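PDB 6NGG: CD160 antigen, which acts as an immune-cell receptor for classical and non-classical MHC class I molecules, also binds TNFRSF14, and delivers stimulatory or inhibitory signals. Local coordinates for residues Ser6-Glu11 against Leu15-Thr20; Phe34-Arg39 against Pro45-Lys50; Gln86-Ser91 against Arg97-Phe102. The protein carries 1 engineered substitution. All coordinates share one frame; numbering follows the deposited sequence.

Contact 1 of 3, residues Ser6-Glu11 against Leu15-Thr20; sequences SSASQE and LNLICT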
ATOM      1  N   SER A   6       4.236  -2.670  -5.632  1.00 13.46           N
ATOM      2  CA  SER A   6       3.829  -3.446  -4.452  1.00 16.24           C
ATOM      3  C   SER A   6       4.911  -4.413  -4.037  1.00 16.80           C
ATOM      4  O   SER A   6       5.597  -4.986  -4.874  1.00 16.89           O
ATOM      5  CB  SER A   6       2.612  -4.232  -4.756  1.00 16.52           C
ATOM      6  OG  SER A   6       1.607  -3.314  -5.020  1.00 20.14           O
ATOM      7  N   SER A   7       5.121  -4.524  -2.746  1.00 16.88           N
ATOM      8  CA  SER A   7       6.088  -5.457  -2.229  1.00 14.95           C
ATOM      9  C   SER A   7       5.751  -5.935  -0.811  1.00 15.42           C
ATOM     10  O   SER A   7       4.753  -5.512  -0.188  1.00 14.70           O
ATOM     11  CB  SER A   7       7.480  -4.808  -2.277  1.00 15.22           C
ATOM     12  OG  SER A   7       7.531  -3.657  -1.476  1.00 16.82           O
ATOM     13  N   ALA A   8       6.580  -6.839  -0.291  1.00 13.57           N
ATOM     14  CA  ALA A   8       6.328  -7.430   1.027  1.00 14.43           C
ATOM     15  C   ALA A   8       7.645  -7.855   1.640  1.00 14.44           C
ATOM     16  O   ALA A   8       8.551  -8.158   0.894  1.00 16.00           O
ATOM     17  CB  ALA A   8       5.403  -8.596   0.852  1.00 13.71           C
ATOM     18  N   SER A   9       7.791  -7.727   2.971  1.00 14.31           N
ATOM     19  CA  SER A   9       8.927  -8.187   3.719  1.00 14.69           C
ATOM     20  C   SER A   9       8.365  -8.882   4.984  1.00 16.78           C
ATOM     21  O   SER A   9       7.199  -8.662   5.354  1.00 17.60           O
ATOM     22  CB  SER A   9       9.883  -7.010   4.090  1.00 15.12           C
ATOM     23  OG  SER A   9       9.283  -6.176   5.075  1.00 17.05           O
ATOM     24  N   GLN A  10       9.137  -9.790   5.567  1.00 17.05           N
ATOM     25  CA  GLN A  10       8.661 -10.499   6.748  1.00 18.86           C
ATOM     26  C   GLN A  10       9.866 -10.873   7.624  1.00 20.62           C
ATOM     27  O   GLN A  10      11.012 -10.939   7.148  1.00 17.54           O
ATOM     28  CB  GLN A  10       7.860 -11.728   6.384  1.00 20.32           C
ATOM     29  CG  GLN A  10       8.597 -12.826   5.719  1.00 22.45           C
ATOM     30  CD  GLN A  10       9.456 -13.706   6.620  1.00 27.37           C
ATOM     31  OE1 GLN A  10       9.181 -13.898   7.808  1.00 27.71           O
ATOM     32  NE2 GLN A  10      10.500 -14.281   6.033  1.00 27.38           N
ATOM     33  N   GLU A  11       9.582 -11.008   8.909  1.00 20.38           N
ATOM     34  CA  GLU A  11      10.575 -11.376   9.906  1.00 23.14           C
ATOM     35  C   GLU A  11       9.769 -11.928  11.068  1.00 22.54           C
ATOM     36  O   GLU A  11       8.751 -11.361  11.448  1.00 21.86           O
ATOM     37  CB  GLU A  11      11.468 -10.172  10.308  1.00 25.22           C
ATOM     38  CG  GLU A  11      12.239 -10.322  11.618  1.00 31.34           C
ATOM     39  CD  GLU A  11      13.289  -9.219  11.836  1.00 35.47           C
ATOM     40  OE1 GLU A  11      13.175  -8.137  11.216  1.00 37.65           O
ATOM     41  OE2 GLU A  11      14.255  -9.450  12.600  1.00 43.73           O
ATOM     42  N   LEU A  15       4.457  -9.786   9.020  1.00 17.25           N
ATOM     43  CA  LEU A  15       4.437  -9.578   7.566  1.00 15.39           C
ATOM     44  C   LEU A  15       4.149  -8.116   7.286  1.00 15.47           C
ATOM     45  O   LEU A  15       3.173  -7.528   7.832  1.00 14.42           O
ATOM     46  CB  LEU A  15       3.314 -10.370   6.966  1.00 16.69           C
ATOM     47  CG  LEU A  15       3.140 -10.263   5.428  1.00 16.57           C
ATOM     48  CD1 LEU A  15       4.354 -10.632   4.664  1.00 17.14           C
ATOM     49  CD2 LEU A  15       1.957 -11.134   5.047  1.00 17.61           C
ATOM     50  N   ASN A  16       4.996  -7.499   6.488  1.00 15.67           N
ATOM     51  CA  ASN A  16       4.765  -6.112   6.116  1.00 17.19           C
ATOM     52  C   ASN A  16       4.328  -5.990   4.650  1.00 15.17           C
ATOM     53  O   ASN A  16       5.041  -6.508   3.767  1.00 14.18           O
ATOM     54  CB  ASN A  16       6.072  -5.341   6.326  1.00 18.46           C
ATOM     55  CG  ASN A  16       6.660  -5.540   7.693  1.00 20.31           C
ATOM     56  OD1 ASN A  16       6.036  -5.232   8.683  1.00 24.34           O
ATOM     57  ND2 ASN A  16       7.892  -6.106   7.743  1.00 17.26           N
ATOM     58  N   LEU A  17       3.236  -5.310   4.367  1.00 15.23           N
ATOM     59  CA  LEU A  17       2.745  -5.143   2.995  1.00 15.27           C
ATOM     60  C   LEU A  17       3.063  -3.710   2.624  1.00 16.63           C
ATOM     61  O   LEU A  17       2.708  -2.775   3.367  1.00 17.07           O
ATOM     62  CB  LEU A  17       1.257  -5.422   2.895  1.00 16.56           C
ATOM     63  CG  LEU A  17       0.803  -6.841   3.271  1.00 17.37           C
ATOM     64  CD1 LEU A  17      -0.712  -7.030   3.088  1.00 18.20           C
ATOM     65  CD2 LEU A  17       1.593  -7.926   2.575  1.00 14.63           C
ATOM     66  N   ILE A  18       3.763  -3.522   1.518  1.00 16.84           N
ATOM     67  CA  ILE A  18       4.363  -2.231   1.147  1.00 16.89           C
ATOM     68  C   ILE A  18       3.857  -1.713  -0.217  1.00 17.45           C
ATOM     69  O   ILE A  18       3.965  -2.363  -1.247  1.00 17.32           O
ATOM     70  CB  ILE A  18       5.886  -2.317   1.189  1.00 18.88           C
ATOM     71  CG1 ILE A  18       6.368  -2.939   2.552  1.00 20.64           C
ATOM     72  CG2 ILE A  18       6.533  -0.981   0.903  1.00 17.25           C
ATOM     73  CD1 ILE A  18       7.760  -3.512   2.555  1.00 22.75           C
ATOM     74  N   CYS A  19       3.331  -0.507  -0.207  1.00 15.27           N
ATOM     75  CA  CYS A  19       2.902   0.201  -1.405  1.00 16.47           C
ATOM     76  C   CYS A  19       3.821   1.437  -1.638  1.00 16.74           C
ATOM     77  O   CYS A  19       4.065   2.165  -0.690  1.00 14.82           O
ATOM     78  CB  CYS A  19       1.533   0.717  -1.188  1.00 20.34           C
ATOM     79  SG  CYS A  19       0.227  -0.466  -0.787  1.00 22.91           S
ATOM     80  N   THR A  20       4.279   1.639  -2.882  1.00 13.99           N
ATOM     81  CA  THR A  20       5.238   2.686  -3.225  1.00 15.20           C
ATOM     82  C   THR A  20       4.759   3.397  -4.451  1.00 13.25           C
ATOM     83  O   THR A  20       4.532   2.771  -5.513  1.00 15.66           O
ATOM     84  CB  THR A  20       6.633   2.134  -3.456  1.00 14.07           C
ATOM     85  OG1 THR A  20       6.940   1.311  -2.391  1.00 17.26           O
ATOM     86  CG2 THR A  20       7.658   3.235  -3.523  1.00 14.32           C
TER
HETATM   87  O   HOH W   1       6.503  -1.260  -2.709  1.00 19.33           O

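Contact 2 of 3, residues Phe34-Arg39 against Pro45-Lys50; sequences FLCKDR and PETSLK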
ATOM      1  N   PHE A  34      -3.348   4.210  -0.098  1.00 13.20           N
ATOM      2  CA  PHE A  34      -4.147   3.285   0.714  1.00 13.77           C
ATOM      3  C   PHE A  34      -4.098   1.850   0.174  1.00 12.81           C
ATOM      4  O   PHE A  34      -3.761   1.594  -0.925  1.00 11.44           O
ATOM      5  CB  PHE A  34      -5.595   3.827   0.865  1.00 14.08           C
ATOM      6  CG  PHE A  34      -6.278   4.236  -0.463  1.00 13.65           C
ATOM      7  CD1 PHE A  34      -6.054   5.484  -1.037  1.00 14.75           C
ATOM      8  CD2 PHE A  34      -7.161   3.372  -1.088  1.00 15.76           C
ATOM      9  CE1 PHE A  34      -6.650   5.844  -2.213  1.00 15.31           C
ATOM     10  CE2 PHE A  34      -7.784   3.730  -2.269  1.00 16.47           C
ATOM     11  CZ  PHE A  34      -7.492   4.960  -2.850  1.00 15.68           C
ATOM     12  N   LEU A  35      -4.399   0.922   1.042  1.00 13.51           N
ATOM     13  CA  LEU A  35      -4.301  -0.476   0.738  1.00 13.59           C
ATOM     14  C   LEU A  35      -5.657  -1.034   1.054  1.00 14.12           C
ATOM     15  O   LEU A  35      -6.161  -0.841   2.172  1.00 12.35           O
ATOM     16  CB  LEU A  35      -3.242  -1.107   1.690  1.00 12.92           C
ATOM     17  CG  LEU A  35      -3.225  -2.671   1.661  1.00 13.85           C
ATOM     18  CD1 LEU A  35      -2.636  -3.163   0.340  1.00 13.69           C
ATOM     19  CD2 LEU A  35      -2.478  -3.253   2.755  1.00 12.65           C
ATOM     20  N   CYS A  36      -6.225  -1.747   0.084  1.00 16.14           N
ATOM     21  CA  CYS A  36      -7.531  -2.410   0.264  1.00 16.66           C
ATOM     22  C   CYS A  36      -7.431  -3.937   0.143  1.00 15.44           C
ATOM     23  O   CYS A  36      -6.503  -4.460  -0.502  1.00 15.43           O
ATOM     24  CB  CYS A  36      -8.497  -1.883  -0.808  1.00 19.82           C
ATOM     25  SG  CYS A  36      -8.987  -0.152  -0.646  1.00 21.55           S
ATOM     26  N   LYS A  37      -8.361  -4.621   0.819  1.00 14.71           N
ATOM     27  CA  LYS A  37      -8.479  -6.064   0.852  1.00 16.28           C
ATOM     28  C   LYS A  37      -9.846  -6.484   0.352  1.00 16.17           C
ATOM     29  O   LYS A  37     -10.840  -6.133   0.955  1.00 17.81           O
ATOM     30  CB  LYS A  37      -8.246  -6.590   2.238  1.00 16.11           C
ATOM     31  CG  LYS A  37      -8.254  -8.095   2.346  1.00 16.36           C
ATOM     32  CD  LYS A  37      -7.995  -8.532   3.788  1.00 16.24           C
ATOM     33  CE  LYS A  37      -8.025 -10.039   3.846  1.00 17.12           C
ATOM     34  NZ  LYS A  37      -9.370 -10.574   3.523  1.00 16.10           N
ATOM     35  N   ASP A  38      -9.879  -7.231  -0.748  1.00 16.60           N
ATOM     36  CA  ASP A  38     -11.106  -7.935  -1.249  1.00 17.46           C
ATOM     37  C   ASP A  38     -12.287  -7.037  -1.467  1.00 17.45           C
ATOM     38  O   ASP A  38     -13.398  -7.374  -1.080  1.00 16.24           O
ATOM     39  CB  ASP A  38     -11.570  -9.029  -0.278  1.00 19.24           C
ATOM     40  CG  ASP A  38     -10.603 -10.180  -0.128  1.00 19.34           C
ATOM     41  OD1 ASP A  38     -10.069 -10.695  -1.108  1.00 18.81           O
ATOM     42  OD2 ASP A  38     -10.461 -10.648   1.000  1.00 20.79           O
ATOM     43  N   ARG A  39     -12.050  -5.873  -2.056  1.00 19.91           N
ATOM     44  CA  ARG A  39     -13.109  -4.964  -2.449  1.00 20.51           C
ATOM     45  C   ARG A  39     -13.506  -5.305  -3.845  1.00 23.02           C
ATOM     46  O   ARG A  39     -12.708  -5.866  -4.639  1.00 21.21           O
ATOM     47  CB  ARG A  39     -12.652  -3.525  -2.391  1.00 19.98           C
ATOM     48  CG  ARG A  39     -12.155  -3.036  -1.041  1.00 20.19           C
ATOM     49  CD  ARG A  39     -12.998  -3.419   0.163  1.00 19.42           C
ATOM     50  NE  ARG A  39     -14.341  -2.864   0.105  1.00 19.84           N
ATOM     51  CZ  ARG A  39     -15.213  -2.966   1.108  1.00 20.45           C
ATOM     52  NH1 ARG A  39     -14.850  -3.610   2.215  1.00 20.16           N
ATOM     53  NH2 ARG A  39     -16.403  -2.423   1.015  1.00 18.81           N
ATOM     54  N   PRO A  45      -9.995   5.410   0.415  1.00 20.91           N
ATOM     55  CA  PRO A  45      -9.486   5.555   1.766  1.00 21.14           C
ATOM     56  C   PRO A  45     -10.494   5.096   2.847  1.00 20.76           C
ATOM     57  O   PRO A  45     -10.109   4.415   3.789  1.00 19.86           O
ATOM     58  CB  PRO A  45      -9.116   7.051   1.833  1.00 20.98           C
ATOM     59  CG  PRO A  45      -8.677   7.305   0.475  1.00 21.49           C
ATOM     60  CD  PRO A  45      -9.695   6.607  -0.391  1.00 22.06           C
ATOM     61  N   GLU A  46     -11.772   5.315   2.629  1.00 21.86           N
ATOM     62  CA  GLU A  46     -12.785   4.915   3.628  1.00 22.64           C
ATOM     63  C   GLU A  46     -12.951   3.391   3.746  1.00 22.06           C
ATOM     64  O   GLU A  46     -13.377   2.893   4.791  1.00 19.28           O
ATOM     65  CB  GLU A  46     -14.170   5.480   3.245  1.00 28.86           C
ATOM     66  CG  GLU A  46     -14.327   6.991   3.338  1.00 34.49           C
ATOM     67  CD  GLU A  46     -13.421   7.799   2.382  1.00 40.94           C
ATOM     68  OE1 GLU A  46     -12.816   8.791   2.884  1.00 45.58           O
ATOM     69  OE2 GLU A  46     -13.298   7.465   1.157  1.00 37.85           O
ATOM     70  N   THR A  47     -12.681   2.649   2.676  1.00 17.96           N
ATOM     71  CA  THR A  47     -12.749   1.176   2.748  1.00 18.86           C
ATOM     72  C   THR A  47     -11.399   0.479   2.941  1.00 19.36           C
ATOM     73  O   THR A  47     -11.333  -0.753   2.856  1.00 20.37           O
ATOM     74  CB  THR A  47     -13.468   0.601   1.516  1.00 18.09           C
ATOM     75  OG1 THR A  47     -12.780   0.978   0.313  1.00 18.78           O
ATOM     76  CG2 THR A  47     -14.893   1.116   1.437  1.00 18.30           C
ATOM     77  N   SER A  48     -10.345   1.244   3.218  1.00 18.96           N
ATOM     78  CA  SER A  48      -8.975   0.729   3.248  1.00 18.99           C
ATOM     79  C   SER A  48      -8.624   0.167   4.583  1.00 18.28           C
ATOM     80  O   SER A  48      -9.105   0.644   5.590  1.00 18.83           O
ATOM     81  CB  SER A  48      -7.940   1.854   2.938  1.00 18.73           C
ATOM     82  OG  SER A  48      -7.866   2.837   3.999  1.00 18.77           O
ATOM     83  N   LEU A  49      -7.678  -0.749   4.603  1.00 18.44           N
ATOM     84  CA  LEU A  49      -7.057  -1.198   5.873  1.00 18.52           C
ATOM     85  C   LEU A  49      -6.141  -0.157   6.468  1.00 20.32           C
ATOM     86  O   LEU A  49      -5.936  -0.136   7.665  1.00 18.80           O
ATOM     87  CB  LEU A  49      -6.241  -2.440   5.660  1.00 19.11           C
ATOM     88  CG  LEU A  49      -6.990  -3.619   5.056  1.00 20.81           C
ATOM     89  CD1 LEU A  49      -6.035  -4.765   4.841  1.00 22.80           C
ATOM     90  CD2 LEU A  49      -8.136  -4.028   5.957  1.00 21.29           C
ATOM     91  N   LYS A  50      -5.555   0.685   5.634  1.00 17.62           N
ATOM     92  CA  LYS A  50      -4.658   1.708   6.078  1.00 20.03           C
ATOM     93  C   LYS A  50      -4.506   2.795   4.990  1.00 18.62           C
ATOM     94  O   LYS A  50      -4.473   2.483   3.816  1.00 15.06           O
ATOM     95  CB  LYS A  50      -3.332   1.085   6.422  1.00 22.95           C
ATOM     96  CG  LYS A  50      -2.385   2.154   6.959  1.00 24.78           C
ATOM     97  CD  LYS A  50      -1.116   1.613   7.555  1.00 24.34           C
ATOM     98  CE  LYS A  50      -0.383   2.747   8.249  1.00 27.79           C
ATOM     99  NZ  LYS A  50       0.890   2.222   8.783  1.00 27.80           N
TER
HETATM  100  O   HOH W   2     -10.059  -3.115   2.651  1.00 16.15           O

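Contact 3 of 3, residues Gln86-Ser91 against Arg97-Phe102; sequences QCCARS and RLQGHF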
ATOM      1  N   GLN A  86      -4.788  -4.818  -2.817  1.00 13.62           N
ATOM      2  CA  GLN A  86      -4.391  -3.857  -3.824  1.00 15.55           C
ATOM      3  C   GLN A  86      -4.007  -2.562  -3.162  1.00 14.12           C
ATOM      4  O   GLN A  86      -4.734  -2.061  -2.291  1.00 11.94           O
ATOM      5  CB  GLN A  86      -5.534  -3.622  -4.811  1.00 15.75           C
ATOM      6  CG  GLN A  86      -5.082  -2.818  -6.025  1.00 15.76           C
ATOM      7  CD  GLN A  86      -6.159  -2.534  -7.054  1.00 14.95           C
ATOM      8  OE1 GLN A  86      -5.847  -2.564  -8.263  1.00 17.94           O
ATOM      9  NE2 GLN A  86      -7.390  -2.259  -6.632  1.00 12.59           N
ATOM     10  N   CYS A  87      -2.864  -2.061  -3.602  1.00 14.35           N
ATOM     11  CA  CYS A  87      -2.358  -0.704  -3.296  1.00 15.47           C
ATOM     12  C   CYS A  87      -3.005   0.286  -4.277  1.00 16.49           C
ATOM     13  O   CYS A  87      -2.976   0.063  -5.507  1.00 16.66           O
ATOM     14  CB  CYS A  87      -0.843  -0.635  -3.530  1.00 16.45           C
ATOM     15  SG  CYS A  87       0.179  -1.656  -2.405  1.00 21.43           S
ATOM     16  N   CYS A  88      -3.481   1.426  -3.754  1.00 17.20           N
ATOM     17  CA  CYS A  88      -4.020   2.487  -4.574  1.00 18.77           C
ATOM     18  C   CYS A  88      -3.556   3.866  -4.115  1.00 17.31           C
ATOM     19  O   CYS A  88      -3.082   4.053  -2.992  1.00 16.75           O
ATOM     20  CB  CYS A  88      -5.561   2.369  -4.537  1.00 22.01           C
ATOM     21  SG  CYS A  88      -6.111   0.847  -5.397  1.00 30.42           S
ATOM     22  N   ALA A  89      -3.682   4.846  -4.987  1.00 15.23           N
ATOM     23  CA  ALA A  89      -3.468   6.232  -4.551  1.00 14.24           C
ATOM     24  C   ALA A  89      -4.339   7.182  -5.331  1.00 15.06           C
ATOM     25  O   ALA A  89      -4.688   6.906  -6.500  1.00 14.00           O
ATOM     26  CB  ALA A  89      -1.992   6.607  -4.609  1.00 13.99           C
ATOM     27  N   ARG A  90      -4.649   8.311  -4.712  1.00 17.01           N
ATOM     28  CA  ARG A  90      -5.556   9.262  -5.246  1.00 19.13           C
ATOM     29  C   ARG A  90      -5.107  10.676  -5.007  1.00 18.92           C
ATOM     30  O   ARG A  90      -4.806  11.043  -3.869  1.00 13.30           O
ATOM     31  CB  ARG A  90      -6.965   9.054  -4.647  1.00 21.36           C
ATOM     32  CG  ARG A  90      -7.943   9.979  -5.355  1.00 27.81           C
ATOM     33  CD  ARG A  90      -9.347   9.952  -4.814  1.00 36.00           C
ATOM     34  NE  ARG A  90      -9.305  10.405  -3.429  1.00 43.03           N
ATOM     35  CZ  ARG A  90     -10.120   9.974  -2.471  1.00 42.30           C
ATOM     36  NH1 ARG A  90     -11.093   9.085  -2.753  1.00 40.81           N
ATOM     37  NH2 ARG A  90      -9.959  10.443  -1.228  1.00 38.58           N
ATOM     38  N   SER A  91      -5.055  11.493  -6.050  1.00 20.47           N
ATOM     39  CA  SER A  91      -4.778  12.913  -5.831  1.00 25.28           C
ATOM     40  C   SER A  91      -6.075  13.708  -5.628  1.00 27.23           C
ATOM     41  O   SER A  91      -6.990  13.639  -6.463  1.00 27.61           O
ATOM     42  CB  SER A  91      -4.015  13.470  -7.012  1.00 31.47           C
ATOM     43  OG  SER A  91      -4.949  13.611  -8.055  1.00 39.94           O
ATOM     44  N   ARG A  97      -6.482   8.571 -10.114  1.00 28.35           N
ATOM     45  CA  ARG A  97      -6.249   7.398  -9.317  1.00 29.48           C
ATOM     46  C   ARG A  97      -5.094   6.654  -9.969  1.00 26.22           C
ATOM     47  O   ARG A  97      -4.882   6.720 -11.181  1.00 27.90           O
ATOM     48  CB  ARG A  97      -7.504   6.493  -9.303  1.00 38.45           C
ATOM     49  CG  ARG A  97      -7.519   5.587 -10.561  1.00 50.04           C
ATOM     50  CD  ARG A  97      -8.536   4.448 -10.723  1.00 57.70           C
ATOM     51  NE  ARG A  97      -8.856   4.287 -12.164  1.00 63.10           N
ATOM     52  CZ  ARG A  97      -9.429   3.220 -12.744  1.00 65.65           C
ATOM     53  NH1 ARG A  97      -9.771   2.137 -12.026  1.00 65.13           N
ATOM     54  NH2 ARG A  97      -9.675   3.244 -14.068  1.00 52.34           N
ATOM     55  N   LEU A  98      -4.324   5.939  -9.186  1.00 22.11           N
ATOM     56  CA  LEU A  98      -3.420   4.934  -9.725  1.00 19.30           C
ATOM     57  C   LEU A  98      -3.720   3.651  -8.934  1.00 20.03           C
ATOM     58  O   LEU A  98      -4.115   3.712  -7.768  1.00 15.46           O
ATOM     59  CB  LEU A  98      -1.932   5.314  -9.593  1.00 24.07           C
ATOM     60  CG  LEU A  98      -1.393   6.495 -10.435  1.00 26.28           C
ATOM     61  CD1 LEU A  98       0.033   6.763 -10.011  1.00 28.09           C
ATOM     62  CD2 LEU A  98      -1.518   6.133 -11.889  1.00 29.09           C
ATOM     63  N   GLN A  99      -3.587   2.521  -9.585  1.00 19.50           N
ATOM     64  CA  GLN A  99      -3.883   1.255  -8.936  1.00 23.44           C
ATOM     65  C   GLN A  99      -2.653   0.404  -9.101  1.00 20.27           C
ATOM     66  O   GLN A  99      -2.015   0.432 -10.156  1.00 18.43           O
ATOM     67  CB  GLN A  99      -4.967   0.534  -9.699  1.00 25.93           C
ATOM     68  CG  GLN A  99      -6.349   1.105  -9.695  1.00 32.63           C
ATOM     69  CD  GLN A  99      -7.196   0.301 -10.672  1.00 35.11           C
ATOM     70  OE1 GLN A  99      -7.628   0.808 -11.713  1.00 35.13           O
ATOM     71  NE2 GLN A  99      -7.370  -0.985 -10.378  1.00 26.96           N
ATOM     72  N   GLY A 100      -2.367  -0.393  -8.102  1.00 19.72           N
ATOM     73  CA  GLY A 100      -1.379  -1.408  -8.213  1.00 18.78           C
ATOM     74  C   GLY A 100      -1.937  -2.703  -8.739  1.00 19.45           C
ATOM     75  O   GLY A 100      -3.147  -2.831  -8.965  1.00 16.28           O
ATOM     76  N   HIS A 101      -1.070  -3.703  -8.890  1.00 18.60           N
ATOM     77  CA  HIS A 101      -1.543  -5.048  -9.303  1.00 21.81           C
ATOM     78  C   HIS A 101      -2.103  -5.755  -8.106  1.00 19.21           C
ATOM     79  O   HIS A 101      -1.705  -5.481  -6.998  1.00 20.06           O
ATOM     80  CB  HIS A 101      -0.388  -5.897  -9.840  1.00 28.46           C
ATOM     81  CG  HIS A 101       0.137  -5.396 -11.133  1.00 39.47           C
ATOM     82  ND1 HIS A 101       1.481  -5.311 -11.414  1.00 45.58           N
ATOM     83  CD2 HIS A 101      -0.509  -4.940 -12.230  1.00 45.42           C
ATOM     84  CE1 HIS A 101       1.641  -4.837 -12.637  1.00 44.30           C
ATOM     85  NE2 HIS A 101       0.448  -4.601 -13.150  1.00 51.86           N
ATOM     86  N   PHE A 102      -2.962  -6.728  -8.321  1.00 17.92           N
ATOM     87  CA  PHE A 102      -3.579  -7.457  -7.197  1.00 17.32           C
ATOM     88  C   PHE A 102      -2.586  -8.478  -6.693  1.00 19.30           C
ATOM     89  O   PHE A 102      -1.897  -9.049  -7.506  1.00 19.70           O
ATOM     90  CB  PHE A 102      -4.853  -8.164  -7.722  1.00 17.60           C
ATOM     91  CG  PHE A 102      -5.974  -7.199  -8.051  1.00 17.60           C
ATOM     92  CD1 PHE A 102      -6.689  -6.610  -7.049  1.00 17.51           C
ATOM     93  CD2 PHE A 102      -6.299  -6.882  -9.360  1.00 17.42           C
ATOM     94  CE1 PHE A 102      -7.708  -5.728  -7.318  1.00 19.08           C
ATOM     95  CE2 PHE A 102      -7.313  -5.958  -9.638  1.00 16.77           C
ATOM     96  CZ  PHE A 102      -8.027  -5.398  -8.613  1.00 17.29           C
TER
HETATM   97  O   HOH W   3      -1.113  -3.446  -5.375  1.00 13.98           O

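Contact 1 of 3, residues Ser6-Glu11 against Leu15-Thr20
Ser9 and Asn16 face each other across the antiparallel hairpin of strands 3-11 and 14-22, at one edge of the three-stranded sheet of this immunoglobulin-like domain. The Asn16 side chain begins with CB against Ser9 OG at 3.5 Å. Its CG, 3.8 Å from Ser9 OG, is set opposite the carbonyl carbon by chi1 (-52°), which lays the amide alongside the hydroxyl. ND2 then donates to Ser9 OG at 3.0 Å, with the acceptor close to the amide plane and the N-H direction fairly straight at 161°. The other branch, OD1, is taken by Thr73 OG1 and Arg14 NE, so both ends of this buried amide are engaged and its rotation is fixed. The backbones of the same pair are joined twice, the shorter bond being Asn16 N to Ser9 O at 2.7 Å. Ile18 shares this face and lays its CB against Ser7 OG at 3.4 Å. On the reverse face, which carries Ala8, Leu15 and Leu17, Leu15 CD1 reaches across to Ser9 O at 3.5 Å, beside Gln10 CB. At the Ser7 end one water donates to Ile18 O, and it also bonds Ser7 OG at 2.9 Å and Thr20 OG1 at 2.6 Å.

Contact 2 of 3, residues Phe34-Arg39 against Pro45-Lys50
The loop leaving strand 31-37 doubles back on that strand and lays Pro45 over the ring of Phe34. Pro45 CD sits above the middle of the ring, 3.7 Å from its centroid and only 13° off the normal, in a CH-pi contact. Pro45 CG leans toward the rim, 3.5 Å from Phe34 CD1. Phe34 CG stands between the backbone N and the carbonyl carbon (chi1 50°), which turns the ring toward the loop, with Cys36 SG in plane at its edge. Residues Pro45-Ser48 form a type I beta turn whose carbonyl, Pro45 O, receives both Ser48 N and, at 2.8 Å, Ser48 OG. That second bond pins the serine hydroxyl while Ser48 CB packs on Phe34 CB and Leu35 O. In the immunoglobulin sandwich Pro45 and Ser48 cover part of the outer side of the five-stranded sheet at Phe34, Leu49 touches Phe72, and the Cys36-Cys43 disulfide ties the loop to the strand just ahead of Pro45. Leu49 N donates to Leu35 O at 2.9 Å, almost in line with the carbonyl but bent at the hydrogen (143°). A water accepts from Lys37 N and donates to Thr47 O at 2.7 Å. Beyond the strand end, Thr47 CB lies over one face of the Arg39 guanidinium, 3.8 Å from NE; that NE is salt-bridged to Asp42, and Thr47 OG1 bonds to Asp42 O and Ser44 N.

Contact 3 of 3, residues Gln86-Ser91 against Arg97-Phe102
Cys87 O accepts the shortest sound bond of the contact, from Gly100 N at 2.7 Å, with the donor nearly along the C=O axis. Toward the hairpin end Ala89 and Leu98 form an antiparallel hydrogen-bonded pair, Leu98 N giving to Ala89 O at 2.9 Å and Ala89 N returning a bond to Leu98 O. Past Gly100 the regular pairing gives way, and a water takes over: it accepts from Cys87 N and donates to His101 O at 2.7 Å. The segments belong to the hairpin of strands 83-91 and 97-107 in the five-stranded sheet of the V-type immunoglobulin domain, and Cys87 is half of the disulfide that crosses to Cys19 in the facing sheet. Where the regular pairing stops, the Gln86 side chain reaches across. With CG anti to the backbone N (chi1 -170°) and the chain extended beyond it, the amide comes to lie over one face of the Phe102 ring. Amide and ring are stacked with their planes 28° apart, Gln86 CD being 3.6 Å from Phe102 CE1. Gln86 CB packs against the same ring near Phe102 CD1 and CE1. As built, the amide of Gln99 stands nearly perpendicular to that of Gln86, and Gln99 NE2 donates to Gln86 OE1 at 3.0 Å. Gln86 OE1 also lies 2.8 Å from Gly100 O, another acceptor, so the assignment of O and N in this amide, and with it that bond, is doubtful. On the face shared with Gln99, Cys88 SG packs loosely against the Gln99 backbone and CG.

Contact 1 and contact 3 are hairpins in the two facing sheets, and the Cys19-Cys87 disulfide joins them through the sandwich core. Contact 2 shares the sheet of contact 3: Cys36 N and Phe34 O probably bond to Gln86 O and Cys88 N on the neighbouring strand, while Leu35 reaches inward to Leu17 and Cys19 of contact 1. Leu15, Leu17, Cys19, Leu35 and Cys87 form the core side, while loop 45-50 and the Gln99-Phe102 end of contact 3 lie largely at the surface. Contact 1 rests on regular backbone pairing with a buried asparagine, contact 2 on proline-aromatic packing by an irregular loop, and contact 3 on pairing that opens into an amide-ring stack.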